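Local coordinates for protein GphF Dehydratase 1 (Archangium violaceum, PDB 6MBF) that probably dehydrates hydroxyacyl intermediates and shifts the resulting double bond, as a dehydratase domain of the gephyronic acid polyketide synthase, at residues A[56-61]-A[74-79]; A[143-148]-A[173-178]; A[230-235]-A[275-280]. All coordinates share one frame; numbering follows the deposited sequence. Where two conformers were deposited one is given.

Contact 1 (A[56-61]-A[74-79])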
loop_
_atom_site.group_PDB
_atom_site.type_symbol
_atom_site.label_atom_id
_atom_site.label_comp_id
_atom_site.label_asym_id
_atom_site.label_seq_id
_atom_site.Cartn_x
_atom_site.Cartn_y
_atom_site.Cartn_z
ATOM N N GLU A 56 -5.224 1.492 1.066
ATOM C CA GLU A 56 -6.472 0.809 0.733
ATOM C C GLU A 56 -7.613 1.278 1.631
ATOM O O GLU A 56 -8.723 1.540 1.155
ATOM C CB GLU A 56 -6.305 -0.714 0.831
ATOM C CG GLU A 56 -7.645 -1.487 0.860
ATOM C CD GLU A 56 -8.494 -1.330 -0.406
ATOM O OE1 GLU A 56 -8.021 -0.795 -1.438
ATOM O OE2 GLU A 56 -9.664 -1.760 -0.368
ATOM N N MET A 57 -7.362 1.378 2.938
ATOM C CA MET A 57 -8.401 1.855 3.843
ATOM C C MET A 57 -8.893 3.239 3.432
ATOM O O MET A 57 -10.099 3.513 3.456
ATOM C CB MET A 57 -7.875 1.863 5.270
ATOM C CG MET A 57 -7.654 0.455 5.827
ATOM S SD MET A 57 -6.821 0.452 7.426
ATOM C CE MET A 57 -8.111 1.109 8.486
ATOM N N ALA A 58 -7.973 4.114 3.018
ATOM C CA ALA A 58 -8.357 5.462 2.606
ATOM C C ALA A 58 -9.145 5.449 1.299
ATOM O O ALA A 58 -10.140 6.175 1.167
ATOM C CB ALA A 58 -7.118 6.345 2.484
ATOM N N LEU A 59 -8.720 4.644 0.322
ATOM C CA LEU A 59 -9.491 4.525 -0.915
ATOM C C LEU A 59 -10.882 3.978 -0.639
ATOM O O LEU A 59 -11.874 4.451 -1.209
ATOM C CB LEU A 59 -8.764 3.618 -1.910
ATOM C CG LEU A 59 -7.449 4.122 -2.485
ATOM C CD1 LEU A 59 -6.683 2.940 -3.048
ATOM C CD2 LEU A 59 -7.702 5.189 -3.567
ATOM N N ALA A 60 -10.967 2.983 0.243
ATOM C CA ALA A 60 -12.247 2.387 0.593
ATOM C C ALA A 60 -13.130 3.391 1.319
ATOM O O ALA A 60 -14.340 3.451 1.069
ATOM C CB ALA A 60 -12.019 1.131 1.439
ATOM N N ALA A 61 -12.536 4.204 2.198
ATOM C CA ALA A 61 -13.293 5.261 2.859
ATOM C C ALA A 61 -13.763 6.303 1.856
ATOM O O ALA A 61 -14.899 6.781 1.937
ATOM C CB ALA A 61 -12.452 5.920 3.953
ATOM N N LEU A 74 -11.033 7.441 -7.348
ATOM C CA LEU A 74 -10.810 7.614 -5.919
ATOM C C LEU A 74 -9.414 8.183 -5.702
ATOM O O LEU A 74 -8.451 7.730 -6.324
ATOM C CB LEU A 74 -10.947 6.282 -5.182
ATOM C CG LEU A 74 -12.222 5.459 -5.387
ATOM C CD1 LEU A 74 -12.098 4.095 -4.720
ATOM C CD2 LEU A 74 -13.403 6.211 -4.828
ATOM N N ILE A 75 -9.298 9.162 -4.808
ATOM C CA ILE A 75 -8.053 9.900 -4.631
ATOM C C ILE A 75 -7.661 9.913 -3.158
ATOM O O ILE A 75 -8.500 10.144 -2.281
ATOM C CB ILE A 75 -8.184 11.339 -5.161
ATOM C CG1 ILE A 75 -8.522 11.327 -6.657
ATOM C CG2 ILE A 75 -6.905 12.109 -4.910
ATOM C CD1 ILE A 75 -9.276 12.566 -7.116
ATOM N N VAL A 76 -6.381 9.666 -2.884
ATOM C CA VAL A 76 -5.815 9.903 -1.561
ATOM C C VAL A 76 -4.596 10.795 -1.755
ATOM O O VAL A 76 -3.772 10.527 -2.631
ATOM C CB VAL A 76 -5.426 8.596 -0.832
ATOM C CG1 VAL A 76 -5.157 8.886 0.637
ATOM C CG2 VAL A 76 -6.517 7.530 -0.963
ATOM N N GLU A 77 -4.487 11.859 -0.960
ATOM C CA GLU A 77 -3.360 12.780 -1.074
ATOM C C GLU A 77 -2.742 13.041 0.295
ATOM O O GLU A 77 -3.361 12.809 1.337
ATOM C CB GLU A 77 -3.789 14.113 -1.719
ATOM C CG GLU A 77 -4.169 14.000 -3.187
ATOM C CD GLU A 77 -4.586 15.331 -3.788
ATOM O OE1 GLU A 77 -4.509 15.480 -5.026
ATOM O OE2 GLU A 77 -4.990 16.226 -3.019
ATOM N N ASP A 78 -1.495 13.524 0.273
ATOM C CA ASP A 78 -0.827 14.037 1.473
ATOM C C ASP A 78 -0.724 12.969 2.555
ATOM O O ASP A 78 -0.985 13.236 3.730
ATOM C CB ASP A 78 -1.547 15.265 2.047
ATOM C CG ASP A 78 -1.394 16.503 1.203
ATOM O OD1 ASP A 78 -2.309 17.356 1.260
ATOM O OD2 ASP A 78 -0.372 16.633 0.500
ATOM N N VAL A 79 -0.376 11.745 2.162
ATOM C CA VAL A 79 -0.344 10.636 3.112
ATOM C C VAL A 79 0.973 10.661 3.870
ATOM O O VAL A 79 2.052 10.739 3.269
ATOM C CB VAL A 79 -0.532 9.289 2.398
ATOM C CG1 VAL A 79 -0.497 8.143 3.408
ATOM C CG2 VAL A 79 -1.828 9.285 1.614
#
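Apolar contacts between Ala58 and Leu59 on helix 56-61 and Leu74 and Val76 on strand 74-77 show how a helix is seated on a sheet through very few groups. CD2 of Leu59 meets both strand residues, lying 3.8 Å from CB of Leu74 and 3.7 Å from CG2 of Val76, whose side chains leave the same face of the strand. Setting CG of Leu59 anti to its carbonyl carbon (chi1 -67°) brings CD2 to the strand, nearly perpendicular to the side chain of Val76. Ala58 presents its methyl group to both branches of Val76, CB being 3.7 Å from CG2.

One contact involves a polar atom without being a hydrogen bond: CD1 of Leu74 comes to 3.5 Å from O of Leu59. The carboxylate of Glu56 accepts hydrogen bonds from N of Glu197 and N of Leu198 and is also hydrogen-bonded to NE2 of His9.

The segment axes approach to 7.8 Å. Phe104 of strand 103-109 touches both Ala58 and Val76, so the helix packs across more than one strand, as in a hotdog fold. The chemistry implies cohesion by burial and the fit of methyl groups, with no directional bond fixing the register.

Contact 2 (A[143-148]-A[173-178])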
loop_
_atom_site.group_PDB
_atom_site.type_symbol
_atom_site.label_atom_id
_atom_site.label_comp_id
_atom_site.label_asym_id
_atom_site.label_seq_id
_atom_site.Cartn_x
_atom_site.Cartn_y
_atom_site.Cartn_z
ATOM N N ARG A 143 7.616 1.418 -24.016
ATOM C CA ARG A 143 8.326 0.269 -24.570
ATOM C C ARG A 143 9.763 0.417 -24.099
ATOM O O ARG A 143 10.598 1.027 -24.761
ATOM C CB ARG A 143 8.191 0.230 -26.087
ATOM C CG ARG A 143 7.011 1.061 -26.624
ATOM C CD ARG A 143 6.486 0.544 -27.986
ATOM N NE ARG A 143 7.599 0.275 -28.887
ATOM C CZ ARG A 143 7.496 0.049 -30.196
ATOM N NH1 ARG A 143 6.310 0.038 -30.807
ATOM N NH2 ARG A 143 8.598 -0.184 -30.901
ATOM N N LEU A 144 10.038 -0.122 -22.909
ATOM C CA LEU A 144 11.289 0.160 -22.216
ATOM C C LEU A 144 12.478 -0.552 -22.845
ATOM O O LEU A 144 13.593 -0.013 -22.833
ATOM C CB LEU A 144 11.162 -0.240 -20.744
ATOM C CG LEU A 144 12.010 0.554 -19.752
ATOM C CD1 LEU A 144 11.618 2.020 -19.791
ATOM C CD2 LEU A 144 11.828 -0.012 -18.359
ATOM N N ASP A 145 12.268 -1.752 -23.383
ATOM C CA ASP A 145 13.363 -2.586 -23.875
ATOM C C ASP A 145 14.440 -2.723 -22.798
ATOM O O ASP A 145 15.616 -2.415 -23.001
ATOM C CB ASP A 145 13.935 -2.023 -25.179
ATOM C CG ASP A 145 14.947 -2.950 -25.823
ATOM O OD1 ASP A 145 14.915 -4.167 -25.534
ATOM O OD2 ASP A 145 15.781 -2.457 -26.615
ATOM N N GLY A 146 14.011 -3.156 -21.616
ATOM C CA GLY A 146 14.871 -3.156 -20.458
ATOM C C GLY A 146 15.661 -4.437 -20.310
ATOM O O GLY A 146 15.555 -5.377 -21.097
ATOM N N GLU A 147 16.485 -4.451 -19.273
ATOM C CA GLU A 147 17.229 -5.631 -18.872
ATOM C C GLU A 147 16.433 -6.366 -17.803
ATOM O O GLU A 147 15.968 -5.751 -16.841
ATOM C CB GLU A 147 18.603 -5.224 -18.343
ATOM C CG GLU A 147 19.434 -6.349 -17.768
ATOM C CD GLU A 147 20.628 -5.828 -16.986
ATOM O OE1 GLU A 147 20.629 -5.951 -15.741
ATOM O OE2 GLU A 147 21.556 -5.278 -17.616
ATOM N N ALA A 148 16.268 -7.674 -17.975
ATOM C CA ALA A 148 15.481 -8.447 -17.024
ATOM C C ALA A 148 16.120 -8.424 -15.640
ATOM O O ALA A 148 17.341 -8.556 -15.496
ATOM C CB ALA A 148 15.329 -9.887 -17.516
ATOM N N GLU A 173 11.708 -5.606 -15.770
ATOM C CA GLU A 173 12.854 -5.190 -16.565
ATOM C C GLU A 173 13.169 -3.732 -16.281
ATOM O O GLU A 173 12.264 -2.922 -16.059
ATOM C CB GLU A 173 12.615 -5.397 -18.064
ATOM C CG GLU A 173 11.511 -4.549 -18.659
ATOM C CD GLU A 173 11.290 -4.864 -20.120
ATOM O OE1 GLU A 173 10.888 -6.009 -20.418
ATOM O OE2 GLU A 173 11.537 -3.982 -20.968
ATOM N N ARG A 174 14.454 -3.399 -16.274
ATOM C CA ARG A 174 14.867 -2.061 -15.892
ATOM C C ARG A 174 15.712 -1.411 -16.980
ATOM O O ARG A 174 16.329 -2.080 -17.815
ATOM C CB ARG A 174 15.646 -2.074 -14.574
ATOM C CG ARG A 174 16.998 -2.774 -14.634
ATOM C CD ARG A 174 17.763 -2.578 -13.321
ATOM N NE ARG A 174 17.929 -1.161 -12.987
ATOM C CZ ARG A 174 18.277 -0.708 -11.783
ATOM N NH1 ARG A 174 18.496 -1.560 -10.790
ATOM N NH2 ARG A 174 18.398 0.597 -11.569
ATOM N N ARG A 175 15.716 -0.084 -16.956
ATOM C CA ARG A 175 16.579 0.717 -17.819
ATOM C C ARG A 175 16.821 2.032 -17.101
ATOM O O ARG A 175 15.874 2.789 -16.870
ATOM C CB ARG A 175 15.938 0.949 -19.187
ATOM C CG ARG A 175 16.604 2.041 -19.999
ATOM C CD ARG A 175 17.690 1.489 -20.902
ATOM N NE ARG A 175 17.150 0.616 -21.939
ATOM C CZ ARG A 175 17.835 0.214 -23.006
ATOM N NH1 ARG A 175 19.085 0.616 -23.180
ATOM N NH2 ARG A 175 17.270 -0.585 -23.902
ATOM N N GLY A 176 18.068 2.297 -16.721
ATOM C CA GLY A 176 18.310 3.426 -15.831
ATOM C C GLY A 176 17.549 3.266 -14.523
ATOM O O GLY A 176 17.551 2.197 -13.901
ATOM N N ARG A 177 16.888 4.340 -14.092
ATOM C CA ARG A 177 16.082 4.337 -12.876
ATOM C C ARG A 177 14.610 4.050 -13.151
ATOM O O ARG A 177 13.763 4.328 -12.291
ATOM C CB ARG A 177 16.204 5.677 -12.141
ATOM C CG ARG A 177 17.592 6.039 -11.661
ATOM C CD ARG A 177 17.523 7.192 -10.671
ATOM N NE ARG A 177 17.009 8.417 -11.271
ATOM C CZ ARG A 177 17.761 9.293 -11.937
ATOM N NH1 ARG A 177 19.068 9.079 -12.083
ATOM N NH2 ARG A 177 17.210 10.384 -12.450
ATOM N N GLU A 178 14.290 3.510 -14.323
ATOM C CA GLU A 178 12.929 3.159 -14.685
ATOM C C GLU A 178 12.791 1.655 -14.851
ATOM O O GLU A 178 13.763 0.933 -15.110
ATOM C CB GLU A 178 12.505 3.868 -15.977
ATOM C CG GLU A 178 12.531 5.377 -15.857
ATOM C CD GLU A 178 11.879 6.083 -17.038
ATOM O OE1 GLU A 178 11.073 5.443 -17.752
ATOM O OE2 GLU A 178 12.176 7.286 -17.241
#
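Glu147 and Arg174 face each other as an antiparallel hydrogen-bonded pair, with N of Glu147 2.8 Å from O of Arg174 and N of Arg174 2.9 Å from O of Glu147. Ala148 and Glu173 follow as a non-hydrogen-bonded pair. One residue earlier, Gly146 lets the chain pass very near its neighbour: its CA is 3.2 Å from O of Arg174, where a beta-carbon would collide with that oxygen. From Arg175 to Glu178 the chain reverses through a type II' turn, and the positive phi of Gly176 suits that turn.

The case illustrates how a short strand can finish a sheet. In the double-hotdog fold of polyketide synthase dehydratases, strand 147-148 is the outermost here on the side of the second hotdog, next to strand 169-175.

Side chains also link the residues before this strand to the neighbouring segment. Glu173 has CG placed between the backbone N and the carbonyl carbon (chi1 65°), and its extended chain carries OE2 to 2.7 Å from N of Gly146, which meets it from above the carboxylate plane, 52° out. The other oxygen, OE1, is bonded to His171. Arg175 kinks at its second and third torsions so that NH2 donates to O of Asp145 in a short but clearly bent bond of 2.6 Å; the same NH2 forms a long salt bridge to OD2 of Asp145 at 3.6 Å, the carboxylate and guanidinium planes being 62° apart. Leu144 runs counter to the aliphatic root of this arginine, its CG 4.0 Å from CB of Arg175, while CD2 rests 3.7 Å from O of Glu173. CD1 of Leu144 approaches the carboxylate of Glu178, whose charge is paired with Arg247. On the same face as Glu147, NH2 of Arg174 donates in the guanidinium plane to O of Gly176, while NH1 bonds O of Leu213.

Contact 3 (A[230-235]-A[275-280])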
loop_
_atom_site.group_PDB
_atom_site.type_symbol
_atom_site.label_atom_id
_atom_site.label_comp_id
_atom_site.label_asym_id
_atom_site.label_seq_id
_atom_site.Cartn_x
_atom_site.Cartn_y
_atom_site.Cartn_z
ATOM N N ALA A 230 2.495 11.467 -1.991
ATOM C CA ALA A 230 1.831 12.727 -2.319
ATOM C C ALA A 230 0.421 12.491 -2.850
ATOM O O ALA A 230 -0.511 13.222 -2.489
ATOM C CB ALA A 230 2.659 13.535 -3.322
ATOM N N ARG A 231 0.237 11.474 -3.691
ATOM C CA ARG A 231 -1.068 11.246 -4.298
ATOM C C ARG A 231 -1.149 9.825 -4.823
ATOM O O ARG A 231 -0.189 9.322 -5.405
ATOM C CB ARG A 231 -1.310 12.235 -5.442
ATOM C CG ARG A 231 -2.678 12.179 -6.063
ATOM C CD ARG A 231 -2.765 13.259 -7.130
ATOM N NE ARG A 231 -3.855 13.009 -8.063
ATOM C CZ ARG A 231 -5.016 13.651 -8.050
ATOM N NH1 ARG A 231 -5.250 14.605 -7.154
ATOM N NH2 ARG A 231 -5.946 13.341 -8.942
ATOM N N ILE A 232 -2.293 9.182 -4.607
ATOM C CA ILE A 232 -2.638 7.959 -5.318
ATOM C C ILE A 232 -4.047 8.126 -5.873
ATOM O O ILE A 232 -4.940 8.607 -5.171
ATOM C CB ILE A 232 -2.524 6.699 -4.433
ATOM C CG1 ILE A 232 -2.952 5.462 -5.227
ATOM C CG2 ILE A 232 -3.362 6.826 -3.172
ATOM C CD1 ILE A 232 -2.618 4.132 -4.547
ATOM N N GLU A 233 -4.230 7.782 -7.144
ATOM C CA GLU A 233 -5.536 7.851 -7.783
ATOM C C GLU A 233 -5.876 6.498 -8.383
ATOM O O GLU A 233 -5.044 5.887 -9.055
ATOM C CB GLU A 233 -5.563 8.932 -8.854
ATOM C CG GLU A 233 -6.916 9.102 -9.489
ATOM C CD GLU A 233 -6.989 10.365 -10.299
ATOM O OE1 GLU A 233 -5.921 10.847 -10.739
ATOM O OE2 GLU A 233 -8.110 10.883 -10.480
ATOM N N LEU A 234 -7.091 6.022 -8.131
ATOM C CA LEU A 234 -7.543 4.721 -8.614
ATOM C C LEU A 234 -8.709 4.908 -9.575
ATOM O O LEU A 234 -9.708 5.549 -9.224
ATOM C CB LEU A 234 -7.968 3.824 -7.452
ATOM C CG LEU A 234 -8.406 2.402 -7.794
ATOM C CD1 LEU A 234 -7.249 1.567 -8.352
ATOM C CD2 LEU A 234 -8.997 1.722 -6.568
ATOM N N ARG A 235 -8.589 4.339 -10.776
ATOM C CA ARG A 235 -9.599 4.495 -11.816
ATOM C C ARG A 235 -10.415 3.244 -12.081
ATOM O O ARG A 235 -11.422 3.328 -12.792
ATOM C CB ARG A 235 -8.955 4.923 -13.141
ATOM C CG ARG A 235 -7.988 6.068 -13.029
ATOM C CD ARG A 235 -7.669 6.622 -14.404
ATOM N NE ARG A 235 -6.979 7.903 -14.319
ATOM C CZ ARG A 235 -7.013 8.828 -15.269
ATOM N NH1 ARG A 235 -7.714 8.612 -16.374
ATOM N NH2 ARG A 235 -6.356 9.969 -15.113
ATOM N N ALA A 275 -4.221 3.031 -12.126
ATOM C CA ALA A 275 -3.903 3.789 -10.925
ATOM C C ALA A 275 -2.606 4.547 -11.144
ATOM O O ALA A 275 -1.778 4.170 -11.972
ATOM C CB ALA A 275 -3.786 2.879 -9.694
ATOM N N SER A 276 -2.425 5.611 -10.369
ATOM C CA SER A 276 -1.211 6.409 -10.458
ATOM C C SER A 276 -0.767 6.813 -9.064
ATOM O O SER A 276 -1.587 7.221 -8.236
ATOM C CB SER A 276 -1.415 7.660 -11.308
ATOM O OG SER A 276 -2.429 8.470 -10.744
ATOM N N VAL A 277 0.538 6.725 -8.826
ATOM C CA VAL A 277 1.147 7.005 -7.529
ATOM C C VAL A 277 2.212 8.072 -7.748
ATOM O O VAL A 277 3.151 7.861 -8.524
ATOM C CB VAL A 277 1.764 5.747 -6.889
ATOM C CG1 VAL A 277 2.442 6.115 -5.581
ATOM C CG2 VAL A 277 0.698 4.667 -6.652
ATOM N N ASP A 278 2.060 9.219 -7.089
ATOM C CA ASP A 278 3.019 10.310 -7.205
ATOM C C ASP A 278 3.813 10.439 -5.915
ATOM O O ASP A 278 3.230 10.572 -4.834
ATOM C CB ASP A 278 2.323 11.644 -7.506
ATOM C CG ASP A 278 1.615 11.641 -8.841
ATOM O OD1 ASP A 278 0.523 12.245 -8.941
ATOM O OD2 ASP A 278 2.147 11.020 -9.783
ATOM N N ALA A 279 5.141 10.433 -6.040
ATOM C CA ALA A 279 6.051 10.708 -4.934
ATOM C C ALA A 279 5.803 9.770 -3.748
ATOM O O ALA A 279 5.553 10.193 -2.617
ATOM C CB ALA A 279 5.954 12.182 -4.512
ATOM N N LEU A 280 5.866 8.473 -4.026
ATOM C CA LEU A 280 6.034 7.516 -2.949
ATOM C C LEU A 280 7.375 7.781 -2.273
ATOM O O LEU A 280 8.419 7.778 -2.930
ATOM C CB LEU A 280 5.976 6.096 -3.508
ATOM C CG LEU A 280 6.280 4.976 -2.514
ATOM C CD1 LEU A 280 5.206 4.903 -1.450
ATOM C CD2 LEU A 280 6.427 3.635 -3.230
HETATM O O HOH W 1 -5.232 7.757 -12.232
#
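Ile232 and Val277 run abreast in the same direction, with CD1 of Ile232 4.0 Å from CG2 of Val277. On the same face CD1 of Leu234 meets CB of Ala275 at 3.9 Å, and Leu203 of helix 200-214 covers Ile232. Around this apolar row the backbones pair in antiparallel register: Glu233 and Ser276 exchange two hydrogen bonds, and N of Asp278 lies 2.8 Å from O of Arg231 in a nearly straight bond.

Such pairing is the framework of a hotdog sheet, here interrupted by a classic beta bulge in which Ala230 and Arg231 both face Asp278 through weak bonds.

On the opposite face Arg231 runs extended to NE with CG anti to the backbone N (chi1 -175°), laying CD 3.9 Å from OD1 of Asp278. Its NH2 forms a hydrogen-bonded salt bridge of 3.1 Å with OE1 of Glu233, which lies in the guanidinium plane but is met from above its own carboxylate plane, while NH1 pairs with Glu77. An alanine here is likely to deprive Glu77 of this positive mate and leave OE1 of Glu233 without its cationic partner, although OE2 keeps Arg131 and Thr73. Asp278 has its own partner in Arg265. Farther along the polar edge, one water accepts from NE of Arg235, 2.7 Å away.

In the fold
Contacts 1 and 3 are adjacent, their centres 9 Å apart, because strands 73-81 and 224-234 are neighbours: O of Val76 lies 2.8 Å from N of Ile232, a probable hydrogen bond. This seam joins the first hotdog, whose helix is seated in contact 1, to the second, which contains contact 3. Contact 2 stands apart at the far margin of the second hotdog, with its centre 30 Å from that of contact 1 and 21 Å from that of contact 3; even its nearest atoms are about 11 Å from contact 3. A magnesium ion lies about 13 Å from the side chain of Val277, too far for that residue to bind it.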